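Long-range contacts in probable hydrolase (Pseudomonas aeruginosa, PDB 7AL5), which probably acts as a hydrolase of the alpha/beta hydrolase superfamily, its natural substrate not being established: residues K28-L33 with L53-L58; L150-K155 with T201-T206. All coordinates share one frame; numbering follows the deposited sequence.

Contact 1 (K28-L33 with L53-L58); sequences KPVIAL and LRIVAL
V30 lies alongside I55 on one face of the sheet, both side chains pointing the same way, with V30 CB 3.9 Å from I55 CG1. The V30 methyl CG2 reaches L53: V30 carries CG1 anti to its backbone N (chi1 173°), which turns CG2 to the N side, where it meets L53 CD1 at 4.0 Å. Farther along this face A32 CB rests on I55 CG2 at 3.8 Å. I31 and V56 occupy the reverse face, where both touch W93. At the C-terminal ends L33 and L58 run side by side, their CD2 methyls 3.9 Å apart, and both touch V84 of helix 77-90.

Five backbone bonds fix the register. V56 N to V30 O is the straightest (2.8 Å, 169° at the hydrogen) and lies in the carbonyl plane, whereas A32 N approaches V56 O from well above the plane of the V56 carbonyl. Where the strands separate, a water donates to A32 O and to L58 O, bridging the two carbonyls.

The axes diverge by 26°. With strand 96-101 bonded to the other edge of 28-33, this is the twisted, parallel core of the alpha/beta hydrolase fold.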
ATOM      1  N   LYS A  28     -25.333  24.067   9.581  1.00 31.53           N
ATOM      2  CA  LYS A  28     -24.636  24.526   8.384  1.00 26.84           C
ATOM      3  C   LYS A  28     -23.346  23.732   8.226  1.00 30.81           C
ATOM      4  O   LYS A  28     -22.554  23.663   9.173  1.00 27.20           O
ATOM      5  CB  LYS A  28     -24.291  26.014   8.480  1.00 32.07           C
ATOM      6  CG  LYS A  28     -25.474  26.970   8.631  1.00 36.51           C
ATOM      7  CD  LYS A  28     -25.170  28.370   8.039  1.00 48.00           C
ATOM      8  CE  LYS A  28     -26.376  29.348   8.165  1.00 52.04           C
ATOM      9  NZ  LYS A  28     -26.669  29.708   9.603  1.00 46.65           N
ATOM     10  N   PRO A  29     -23.100  23.119   7.071  1.00 33.54           N
ATOM     11  CA  PRO A  29     -21.930  22.228   6.949  1.00 28.25           C
ATOM     12  C   PRO A  29     -20.630  23.022   6.842  1.00 18.43           C
ATOM     13  O   PRO A  29     -20.478  23.913   6.005  1.00 19.09           O
ATOM     14  CB  PRO A  29     -22.226  21.413   5.681  1.00 28.61           C
ATOM     15  CG  PRO A  29     -23.117  22.301   4.872  1.00 27.84           C
ATOM     16  CD  PRO A  29     -23.904  23.174   5.843  1.00 19.48           C
ATOM     17  N   VAL A  30     -19.693  22.683   7.721  1.00 24.57           N
ATOM     18  CA  VAL A  30     -18.379  23.306   7.825  1.00 19.81           C
ATOM     19  C   VAL A  30     -17.341  22.206   8.003  1.00 19.29           C
ATOM     20  O   VAL A  30     -17.536  21.288   8.806  1.00 16.44           O
ATOM     21  CB  VAL A  30     -18.324  24.265   9.028  1.00 22.53           C
ATOM     22  CG1 VAL A  30     -16.915  24.778   9.217  1.00 18.10           C
ATOM     23  CG2 VAL A  30     -19.348  25.385   8.902  1.00 23.60           C
ATOM     24  N   ILE A  31     -16.224  22.302   7.290  1.00 18.25           N
ATOM     25  CA  ILE A  31     -15.050  21.469   7.566  1.00 19.20           C
ATOM     26  C   ILE A  31     -14.003  22.347   8.243  1.00 19.04           C
ATOM     27  O   ILE A  31     -13.675  23.422   7.729  1.00 13.72           O
ATOM     28  CB  ILE A  31     -14.495  20.820   6.294  1.00 16.10           C
ATOM     29  CG1 ILE A  31     -15.552  19.898   5.683  1.00 18.58           C
ATOM     30  CG2 ILE A  31     -13.247  19.977   6.599  1.00 17.17           C
ATOM     31  CD1 ILE A  31     -15.180  19.364   4.291  1.00 23.52           C
ATOM     32  N   ALA A  32     -13.521  21.915   9.420  1.00 14.96           N
ATOM     33  CA  ALA A  32     -12.498  22.642  10.166  1.00 16.56           C
ATOM     34  C   ALA A  32     -11.122  22.031   9.913  1.00 19.77           C
ATOM     35  O   ALA A  32     -10.926  20.807  10.059  1.00 17.14           O
ATOM     36  CB  ALA A  32     -12.805  22.653  11.660  1.00 18.49           C
ATOM     37  N   LEU A  33     -10.180  22.884   9.497  1.00 18.92           N
ATOM     38  CA  LEU A  33      -8.843  22.459   9.119  1.00 13.03           C
ATOM     39  C   LEU A  33      -7.810  23.080  10.061  1.00 21.85           C
ATOM     40  O   LEU A  33      -7.827  24.298  10.284  1.00 22.76           O
ATOM     41  CB  LEU A  33      -8.562  22.844   7.687  1.00 14.52           C
ATOM     42  CG  LEU A  33      -9.526  22.322   6.636  1.00 20.68           C
ATOM     43  CD1 LEU A  33      -9.081  22.789   5.230  1.00 18.03           C
ATOM     44  CD2 LEU A  33      -9.615  20.825   6.720  1.00 14.81           C
ATOM     45  N   LEU A  53     -23.544  25.300  13.720  1.00 29.07           N
ATOM     46  CA  LEU A  53     -22.755  24.721  12.650  1.00 33.49           C
ATOM     47  C   LEU A  53     -22.554  23.230  12.838  1.00 26.34           C
ATOM     48  O   LEU A  53     -22.426  22.735  13.957  1.00 23.54           O
ATOM     49  CB  LEU A  53     -21.383  25.395  12.590  1.00 31.54           C
ATOM     50  CG  LEU A  53     -21.426  26.922  12.599  1.00 29.44           C
ATOM     51  CD1 LEU A  53     -20.091  27.462  12.252  1.00 22.32           C
ATOM     52  CD2 LEU A  53     -22.437  27.455  11.633  1.00 30.92           C
ATOM     53  N   ARG A  54     -22.482  22.529  11.726  1.00 26.25           N
ATOM     54  CA  ARG A  54     -22.082  21.125  11.707  1.00 25.36           C
ATOM     55  C   ARG A  54     -20.607  21.106  11.303  1.00 21.77           C
ATOM     56  O   ARG A  54     -20.261  21.158  10.126  1.00 24.46           O
ATOM     57  CB  ARG A  54     -22.976  20.355  10.757  1.00 24.04           C
ATOM     58  CG  ARG A  54     -22.587  18.932  10.576  1.00 34.01           C
ATOM     59  CD  ARG A  54     -22.751  18.143  11.856  1.00 35.51           C
ATOM     60  NE  ARG A  54     -22.716  16.717  11.567  1.00 34.68           N
ATOM     61  CZ  ARG A  54     -22.742  15.772  12.488  1.00 29.82           C
ATOM     62  NH1 ARG A  54     -22.715  14.494  12.121  1.00 27.19           N
ATOM     63  NH2 ARG A  54     -22.783  16.110  13.762  1.00 24.88           N
ATOM     64  N   ILE A  55     -19.744  21.064  12.287  1.00 23.50           N
ATOM     65  CA  ILE A  55     -18.290  21.149  12.048  1.00 19.70           C
ATOM     66  C   ILE A  55     -17.671  19.760  11.989  1.00 21.53           C
ATOM     67  O   ILE A  55     -17.808  19.000  12.912  1.00 18.15           O
ATOM     68  CB  ILE A  55     -17.626  22.032  13.109  1.00 21.06           C
ATOM     69  CG1 ILE A  55     -17.932  23.506  12.864  1.00 20.33           C
ATOM     70  CG2 ILE A  55     -16.138  21.754  13.136  1.00 30.49           C
ATOM     71  CD1 ILE A  55     -18.537  24.224  14.011  1.00 31.09           C
ATOM     72  N   VAL A  56     -17.043  19.463  10.865  1.00 24.14           N
ATOM     73  CA  VAL A  56     -16.265  18.244  10.704  1.00 17.89           C
ATOM     74  C   VAL A  56     -14.821  18.657  10.929  1.00 16.18           C
ATOM     75  O   VAL A  56     -14.212  19.275  10.056  1.00 19.25           O
ATOM     76  CB  VAL A  56     -16.480  17.623   9.323  1.00 16.72           C
ATOM     77  CG1 VAL A  56     -15.591  16.434   9.149  1.00 15.91           C
ATOM     78  CG2 VAL A  56     -17.924  17.208   9.164  1.00 16.08           C
ATOM     79  N   ALA A  57     -14.277  18.355  12.109  1.00 16.90           N
ATOM     80  CA  ALA A  57     -12.909  18.749  12.464  1.00 14.68           C
ATOM     81  C   ALA A  57     -12.014  17.638  11.970  1.00 19.75           C
ATOM     82  O   ALA A  57     -11.955  16.555  12.565  1.00 17.21           O
ATOM     83  CB  ALA A  57     -12.740  18.961  13.962  1.00 22.79           C
ATOM     84  N   LEU A  58     -11.401  17.863  10.840  1.00 20.08           N
ATOM     85  CA  LEU A  58     -10.617  16.864  10.108  1.00 20.24           C
ATOM     86  C   LEU A  58      -9.174  16.789  10.578  1.00 18.88           C
ATOM     87  O   LEU A  58      -8.625  17.784  10.868  1.00 17.12           O
ATOM     88  CB  LEU A  58     -10.687  17.290   8.646  1.00 15.08           C
ATOM     89  CG  LEU A  58     -10.108  16.344   7.618  1.00 16.52           C
ATOM     90  CD1 LEU A  58     -10.901  15.061   7.554  1.00 18.86           C
ATOM     91  CD2 LEU A  58     -10.075  17.026   6.275  1.00 17.76           C
TER
HETATM   92  O   HOH W   1      -9.245  20.049  12.267  1.00 11.53           O

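Contact 2 (L150-K155 with T201-T206)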
ATOM      1  N   LEU A 150      16.477  12.074  -0.462  1.00 24.69           N
ATOM      2  CA  LEU A 150      17.454  11.002  -0.403  1.00 27.18           C
ATOM      3  C   LEU A 150      17.873  10.724   1.033  1.00 23.49           C
ATOM      4  O   LEU A 150      18.155   9.581   1.394  1.00 27.74           O
ATOM      5  CB  LEU A 150      18.669  11.398  -1.248  1.00 29.85           C
ATOM      6  CG  LEU A 150      18.607  11.294  -2.772  1.00 26.15           C
ATOM      7  CD1 LEU A 150      19.976  11.645  -3.330  1.00 25.40           C
ATOM      8  CD2 LEU A 150      18.198   9.916  -3.276  1.00 27.32           C
ATOM      9  N   ALA A 151      17.900  11.751   1.851  1.00 24.12           N
ATOM     10  CA  ALA A 151      18.318  11.704   3.243  1.00 31.41           C
ATOM     11  C   ALA A 151      17.174  11.387   4.197  1.00 34.62           C
ATOM     12  O   ALA A 151      17.386  11.342   5.411  1.00 34.82           O
ATOM     13  CB  ALA A 151      18.939  13.061   3.602  1.00 26.75           C
ATOM     14  N   LEU A 152      15.977  11.152   3.669  1.00 33.92           N
ATOM     15  CA  LEU A 152      14.790  10.985   4.497  1.00 28.71           C
ATOM     16  C   LEU A 152      14.787   9.685   5.289  1.00 35.42           C
ATOM     17  O   LEU A 152      14.156   9.622   6.349  1.00 42.21           O
ATOM     18  CB  LEU A 152      13.557  11.026   3.616  1.00 25.02           C
ATOM     19  CG  LEU A 152      12.203  10.938   4.312  1.00 37.12           C
ATOM     20  CD1 LEU A 152      11.738  12.329   4.733  1.00 27.76           C
ATOM     21  CD2 LEU A 152      11.218  10.249   3.391  1.00 32.70           C
ATOM     22  N   ARG A 153      15.421   8.624   4.778  1.00 39.45           N
ATOM     23  CA  ARG A 153      15.424   7.345   5.485  1.00 42.72           C
ATOM     24  C   ARG A 153      15.985   7.481   6.897  1.00 44.94           C
ATOM     25  O   ARG A 153      15.707   6.636   7.750  1.00 44.65           O
ATOM     26  CB  ARG A 153      16.240   6.303   4.688  1.00 46.53           C
ATOM     27  CG  ARG A 153      17.521   6.914   4.101  1.00 52.75           C
ATOM     28  CD  ARG A 153      18.583   5.984   3.509  1.00 58.16           C
ATOM     29  NE  ARG A 153      18.153   4.810   2.754  1.00 82.53           N
ATOM     30  CZ  ARG A 153      17.757   4.813   1.481  1.00 78.49           C
ATOM     31  NH1 ARG A 153      17.442   3.653   0.899  1.00 69.62           N
ATOM     32  NH2 ARG A 153      17.648   5.958   0.802  1.00 58.65           N
ATOM     33  N   HIS A 154      16.767   8.522   7.159  1.00 40.28           N
ATOM     34  CA  HIS A 154      17.510   8.659   8.398  1.00 37.71           C
ATOM     35  C   HIS A 154      16.791   9.504   9.446  1.00 47.93           C
ATOM     36  O   HIS A 154      17.286   9.629  10.575  1.00 49.15           O
ATOM     37  CB  HIS A 154      18.895   9.252   8.088  1.00 44.63           C
ATOM     38  CG  HIS A 154      19.744   8.373   7.201  1.00 50.25           C
ATOM     39  ND1 HIS A 154      20.505   8.867   6.159  1.00 43.71           N
ATOM     40  CD2 HIS A 154      19.951   7.034   7.210  1.00 47.79           C
ATOM     41  CE1 HIS A 154      21.142   7.870   5.568  1.00 39.27           C
ATOM     42  NE2 HIS A 154      20.809   6.747   6.173  1.00 47.97           N
ATOM     43  N   LYS A 155      15.637  10.076   9.107  1.00 43.29           N
ATOM     44  CA  LYS A 155      14.834  10.816  10.071  1.00 41.95           C
ATOM     45  C   LYS A 155      14.264   9.886  11.159  1.00 48.93           C
ATOM     46  O   LYS A 155      13.828   8.758  10.899  1.00 36.13           O
ATOM     47  CB  LYS A 155      13.694  11.536   9.335  1.00 42.29           C
ATOM     48  CG  LYS A 155      14.086  12.751   8.481  1.00 46.10           C
ATOM     49  CD  LYS A 155      14.759  13.872   9.283  1.00 45.65           C
ATOM     50  CE  LYS A 155      15.169  15.038   8.370  1.00 46.80           C
ATOM     51  NZ  LYS A 155      15.837  16.158   9.118  1.00 50.89           N
ATOM     52  N   THR A 201       3.624  11.578  13.635  1.00 22.17           N
ATOM     53  CA  THR A 201       3.812  12.383  12.438  1.00 23.87           C
ATOM     54  C   THR A 201       4.450  11.500  11.374  1.00 18.44           C
ATOM     55  O   THR A 201       4.845  10.364  11.629  1.00 20.31           O
ATOM     56  CB  THR A 201       4.676  13.605  12.755  1.00 25.67           C
ATOM     57  OG1 THR A 201       4.681  14.504  11.637  1.00 27.78           O
ATOM     58  CG2 THR A 201       6.110  13.141  13.064  1.00 26.33           C
ATOM     59  N   ASP A 202       4.565  12.049  10.191  1.00 20.15           N
ATOM     60  CA  ASP A 202       5.162  11.392   9.032  1.00 20.87           C
ATOM     61  C   ASP A 202       6.450  12.137   8.754  1.00 21.70           C
ATOM     62  O   ASP A 202       6.450  13.373   8.724  1.00 20.94           O
ATOM     63  CB  ASP A 202       4.186  11.470   7.857  1.00 21.49           C
ATOM     64  CG  ASP A 202       4.572  10.628   6.687  1.00 21.68           C
ATOM     65  OD1 ASP A 202       5.731  10.714   6.183  1.00 19.13           O
ATOM     66  OD2 ASP A 202       3.659   9.905   6.227  1.00 19.52           O
ATOM     67  N   ALA A 203       7.563  11.408   8.643  1.00 22.69           N
ATOM     68  CA  ALA A 203       8.836  12.093   8.414  1.00 28.77           C
ATOM     69  C   ALA A 203       8.794  12.980   7.167  1.00 29.05           C
ATOM     70  O   ALA A 203       9.519  13.973   7.091  1.00 27.91           O
ATOM     71  CB  ALA A 203       9.964  11.083   8.277  1.00 42.24           C
ATOM     72  N   ARG A 204       7.959  12.639   6.183  1.00 26.94           N
ATOM     73  CA  ARG A 204       7.884  13.423   4.955  1.00 25.59           C
ATOM     74  C   ARG A 204       7.409  14.844   5.202  1.00 25.77           C
ATOM     75  O   ARG A 204       7.661  15.733   4.384  1.00 28.61           O
ATOM     76  CB  ARG A 204       6.924  12.762   3.955  1.00 29.49           C
ATOM     77  CG  ARG A 204       7.437  11.501   3.261  1.00 24.42           C
ATOM     78  CD  ARG A 204       6.299  10.850   2.476  1.00 23.13           C
ATOM     79  NE  ARG A 204       5.435  10.014   3.308  1.00 21.74           N
ATOM     80  CZ  ARG A 204       4.554   9.132   2.818  1.00 27.57           C
ATOM     81  NH1 ARG A 204       4.399   8.950   1.481  1.00 20.36           N
ATOM     82  NH2 ARG A 204       3.816   8.417   3.663  1.00 26.30           N
ATOM     83  N   LEU A 205       6.677  15.073   6.281  1.00 26.63           N
ATOM     84  CA  LEU A 205       6.260  16.425   6.576  1.00 22.80           C
ATOM     85  C   LEU A 205       7.442  17.344   6.859  1.00 28.01           C
ATOM     86  O   LEU A 205       7.237  18.555   6.915  1.00 24.33           O
ATOM     87  CB  LEU A 205       5.296  16.414   7.767  1.00 35.03           C
ATOM     88  CG  LEU A 205       3.921  15.773   7.544  1.00 31.10           C
ATOM     89  CD1 LEU A 205       3.183  15.526   8.826  1.00 25.44           C
ATOM     90  CD2 LEU A 205       3.102  16.698   6.658  1.00 22.47           C
ATOM     91  N   THR A 206       8.649  16.815   7.023  1.00 31.53           N
ATOM     92  CA  THR A 206       9.857  17.653   7.200  1.00 27.11           C
ATOM     93  C   THR A 206      10.425  18.077   5.839  1.00 25.68           C
ATOM     94  O   THR A 206      11.177  19.010   5.846  1.00 31.11           O
ATOM     95  CB  THR A 206      10.966  17.005   8.045  1.00 26.80           C
ATOM     96  OG1 THR A 206      11.646  15.921   7.414  1.00 31.86           O
ATOM     97  CG2 THR A 206      10.473  16.503   9.371  1.00 31.85           C
TER
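L152 and K155 bring one short 3-10 turn, 152-154, against another, 203-206; the closest pair of CA atoms, those of K155 and A203, is 6.4 Å apart, and no hydrogen bond passes between the segments. Side chains therefore carry the contact. With chi1 at -177° the L152 branch extends away from its backbone N toward A203 and R204, where its two methyls find separate partners: CD1 sits over the A203 peptide, 3.6 Å from A203 O, while CD2 meets the aliphatic part of R204 at CG, 4.0 Å away. L207 also touches L152. A203 CB fits beside K155 CB at 3.9 Å, and the lysine chain, bent at chi2 (-60°), passes across the T206 hydroxyl, its CE being 3.8 Å from T206 OG1; this is van der Waals contact.

The surface offered by 201-206 is shaped by its own polar bonds. T206 OG1 donates to A203 O at 2.9 Å, nearly in line with the carbonyl, and T206 N donates to the same oxygen, so that A203 O, the atom L152 CD1 rests against, has two donors. D202 OD1 accepts from R204 N on its anti side, closing an Asx turn, and from R204 NE on its syn side. R204 NH2 completes a side-on salt bridge to D202 OD2 at 3.0 Å, which should restrain rotation of the guanidinium group. Carbonyls of R69 and A70 also accept from this arginine, and Y75 OH bonds D202 OD2, tying the turn to the loop that precedes helix 77-90.

Only 205 Å² is buried, summed over both sides, and none of the five touching residues is fully buried. The arrangement is a surface contact between two loops of the segment inserted between strands 119-125 and 229-234, the usual position of the cap in alpha/beta hydrolases.

How the contacts relate
Contacts 1 and 2 lie on opposite sides of the chain's centre, their own centres 30 Å apart and their nearest atoms about 12 Å apart, so neither touches the other. They also follow in series along the chain: contact 1 closes before contact 2 opens. The first belongs to the core sheet, the second to the probable cap. A probable Ser-His-Asp triad, S102, H263 and D126, is suggested by sequence pattern and geometry but is unconfirmed; in sequence S102 follows core strand 96-101, D126 follows 119-125 and H263 follows 255-259. L33 of contact 1 touches the presumed nucleophile elbow around S102.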